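Local atomic coordinates of DNA polymerase beta (PDB entry 4P4M), a protein that adds deoxyribonucleotides to the 3' end of a DNA primer under the direction of a template and probably serves in base excision repair. Residues E278-P283 / E348-R353. Numbering follows the deposited sequence.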
loop_
_atom_site.group_PDB
_atom_site.type_symbol
_atom_site.label_atom_id
_atom_site.label_comp_id
_atom_site.label_asym_id
_atom_site.label_seq_id
_atom_site.Cartn_x
_atom_site.Cartn_y
_atom_site.Cartn_z
ATOM N N GLU A 278 -1.365 -4.067 13.068
ATOM C CA GLU A 278 -1.583 -4.766 14.343
ATOM C C GLU A 278 -2.595 -5.908 14.179
ATOM O O GLU A 278 -3.556 -5.795 13.414
ATOM C CB GLU A 278 -2.087 -3.807 15.439
ATOM C CG GLU A 278 -1.105 -2.686 15.864
ATOM C CD GLU A 278 -0.017 -3.142 16.847
ATOM O OE1 GLU A 278 -0.148 -4.225 17.462
ATOM O OE2 GLU A 278 0.974 -2.394 17.014
ATOM N N THR A 279 -2.408 -6.984 14.936
ATOM C CA THR A 279 -3.282 -8.160 14.823
ATOM C C THR A 279 -4.790 -7.845 14.857
ATOM O O THR A 279 -5.547 -8.286 13.972
ATOM C CB THR A 279 -2.950 -9.224 15.896
ATOM O OG1 THR A 279 -1.572 -9.588 15.788
ATOM C CG2 THR A 279 -3.820 -10.479 15.700
ATOM N N LYS A 280 -5.236 -7.089 15.860
ATOM C CA LYS A 280 -6.674 -6.792 15.983
ATOM C C LYS A 280 -7.215 -5.973 14.805
ATOM O O LYS A 280 -8.440 -5.903 14.597
ATOM C CB LYS A 280 -6.987 -6.059 17.300
ATOM C CG LYS A 280 -6.441 -4.630 17.339
ATOM C CD LYS A 280 -6.862 -3.852 18.611
ATOM C CE LYS A 280 -6.136 -4.340 19.863
ATOM N NZ LYS A 280 -6.428 -3.466 21.064
ATOM N N SER A 281 -6.315 -5.336 14.054
ATOM C CA SER A 281 -6.707 -4.519 12.897
ATOM C C SER A 281 -6.765 -5.292 11.578
ATOM O O SER A 281 -7.131 -4.735 10.545
ATOM C CB SER A 281 -5.733 -3.333 12.734
ATOM O OG SER A 281 -5.852 -2.415 13.813
ATOM N N VAL A 282 -6.381 -6.564 11.585
ATOM C CA VAL A 282 -6.256 -7.286 10.312
ATOM C C VAL A 282 -7.555 -7.366 9.456
ATOM O O VAL A 282 -7.511 -7.155 8.247
ATOM C CB VAL A 282 -5.574 -8.674 10.506
ATOM C CG1 VAL A 282 -5.707 -9.535 9.260
ATOM C CG2 VAL A 282 -4.088 -8.470 10.876
ATOM N N PRO A 283 -8.717 -7.650 10.073
ATOM C CA PRO A 283 -9.928 -7.718 9.232
ATOM C C PRO A 283 -10.254 -6.393 8.531
ATOM O O PRO A 283 -10.639 -6.389 7.353
ATOM C CB PRO A 283 -11.040 -8.084 10.239
ATOM C CG PRO A 283 -10.297 -8.827 11.350
ATOM C CD PRO A 283 -8.975 -8.088 11.459
ATOM N N GLU A 348 -8.675 7.341 23.573
ATOM C CA GLU A 348 -10.014 7.911 23.441
ATOM C C GLU A 348 -10.765 7.340 22.229
ATOM O O GLU A 348 -11.989 7.162 22.262
ATOM C CB GLU A 348 -9.940 9.436 23.357
ATOM C CG GLU A 348 -11.279 10.125 23.564
ATOM C CD GLU A 348 -11.128 11.537 24.100
ATOM O OE1 GLU A 348 -9.978 11.971 24.327
ATOM O OE2 GLU A 348 -12.162 12.211 24.300
ATOM N N LEU A 349 -10.022 7.037 21.172
ATOM C CA LEU A 349 -10.598 6.414 19.980
ATOM C C LEU A 349 -10.704 4.892 20.142
ATOM O O LEU A 349 -11.711 4.275 19.772
ATOM C CB LEU A 349 -9.765 6.788 18.752
ATOM C CG LEU A 349 -10.204 6.263 17.383
ATOM C CD1 LEU A 349 -11.670 6.631 17.095
ATOM C CD2 LEU A 349 -9.290 6.812 16.282
ATOM N N GLU A 350 -9.675 4.281 20.719
ATOM C CA GLU A 350 -9.706 2.841 20.969
ATOM C C GLU A 350 -10.929 2.440 21.799
ATOM O O GLU A 350 -11.518 1.382 21.572
ATOM C CB GLU A 350 -8.394 2.377 21.629
ATOM C CG GLU A 350 -8.286 0.874 21.881
ATOM C CD GLU A 350 -8.311 0.021 20.608
ATOM O OE1 GLU A 350 -7.762 0.443 19.558
ATOM O OE2 GLU A 350 -8.875 -1.091 20.669
ATOM N N ASP A 351 -11.328 3.293 22.743
ATOM C CA ASP A 351 -12.506 3.031 23.573
ATOM C C ASP A 351 -13.791 2.901 22.746
ATOM O O ASP A 351 -14.775 2.307 23.206
ATOM C CB ASP A 351 -12.705 4.138 24.617
ATOM C CG ASP A 351 -11.683 4.086 25.738
ATOM O OD1 ASP A 351 -11.103 3.005 25.979
ATOM O OD2 ASP A 351 -11.469 5.134 26.386
ATOM N N LYS A 352 -13.785 3.474 21.546
ATOM C CA LYS A 352 -14.956 3.444 20.657
ATOM C C LYS A 352 -14.990 2.221 19.740
ATOM O O LYS A 352 -15.947 2.040 18.982
ATOM C CB LYS A 352 -14.995 4.697 19.775
ATOM C CG LYS A 352 -14.893 6.028 20.525
ATOM C CD LYS A 352 -16.130 6.296 21.346
ATOM C CE LYS A 352 -16.194 7.755 21.791
ATOM N NZ LYS A 352 -15.211 8.037 22.866
ATOM N N ARG A 353 -13.953 1.386 19.799
ATOM C CA ARG A 353 -13.833 0.273 18.857
ATOM C C ARG A 353 -14.974 -0.737 18.978
ATOM O O ARG A 353 -15.323 -1.173 20.079
ATOM C CB ARG A 353 -12.493 -0.470 19.026
ATOM C CG ARG A 353 -12.359 -1.696 18.077
ATOM C CD ARG A 353 -11.104 -2.562 18.372
ATOM N NE ARG A 353 -9.865 -1.796 18.219
ATOM C CZ ARG A 353 -9.221 -1.629 17.068
ATOM N NH1 ARG A 353 -9.694 -2.177 15.953
ATOM N NH2 ARG A 353 -8.104 -0.910 17.029
#
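Lys-280 lays its aliphatic chain over one face of the Arg-353 guanidinium and reaches past it to the carboxylate of Glu-350, a compact case of one anion shared by two unequal cations. CD of Lys-280 stands 3.6 Å from CZ of Arg-353, displaced toward the rim of the flat group, so the touch is methylene on guanidinium face. The lysine chain turns about its CG-CD bond (chi3 72°), which carries NZ to OE2 of Glu-350 at 3.4 Å, a weak hydrogen bond within a salt bridge.

The firmer half of the network lies within 348-353, where a type I turn runs from Glu-350 to Arg-353. Both side chains leave with CG anti to the backbone N; the bends at chi2 of Glu-350 and chi3 of Arg-353 bring the two flat groups together, and the arginine grips the carboxylate side-on: NE reaches OE2 at 2.7 Å, and NH2 reaches OE1 at 2.9 Å with an N-H...O angle of 158°. Both oxygens lie close to the guanidinium plane, although NE sits 27° out of the carboxylate plane. NH1, which takes no part in that grip, is hydrogen-bonded to the carbonyl O of Tyr-313, which also receives Ser-281 OG. That shared acceptor ties both segments to the loop between strands 308-310 and 315-317, while Pro-345 and Phe-316 pack against the arginine.

Away from the nucleotide site, the contact joins the 3-10 turn leading from palm strand 270-277 into helix 282-290 to a turn late in the thumb sequence. Held by two bonds to Glu-350 and one to Tyr-313, the guanidinium is probably a steady platform for the lysine methylenes, and the carboxylate probably offsets the like charges of NZ and NE, 4.8 Å apart; the lysine link, long and weak, is likely the more adaptable.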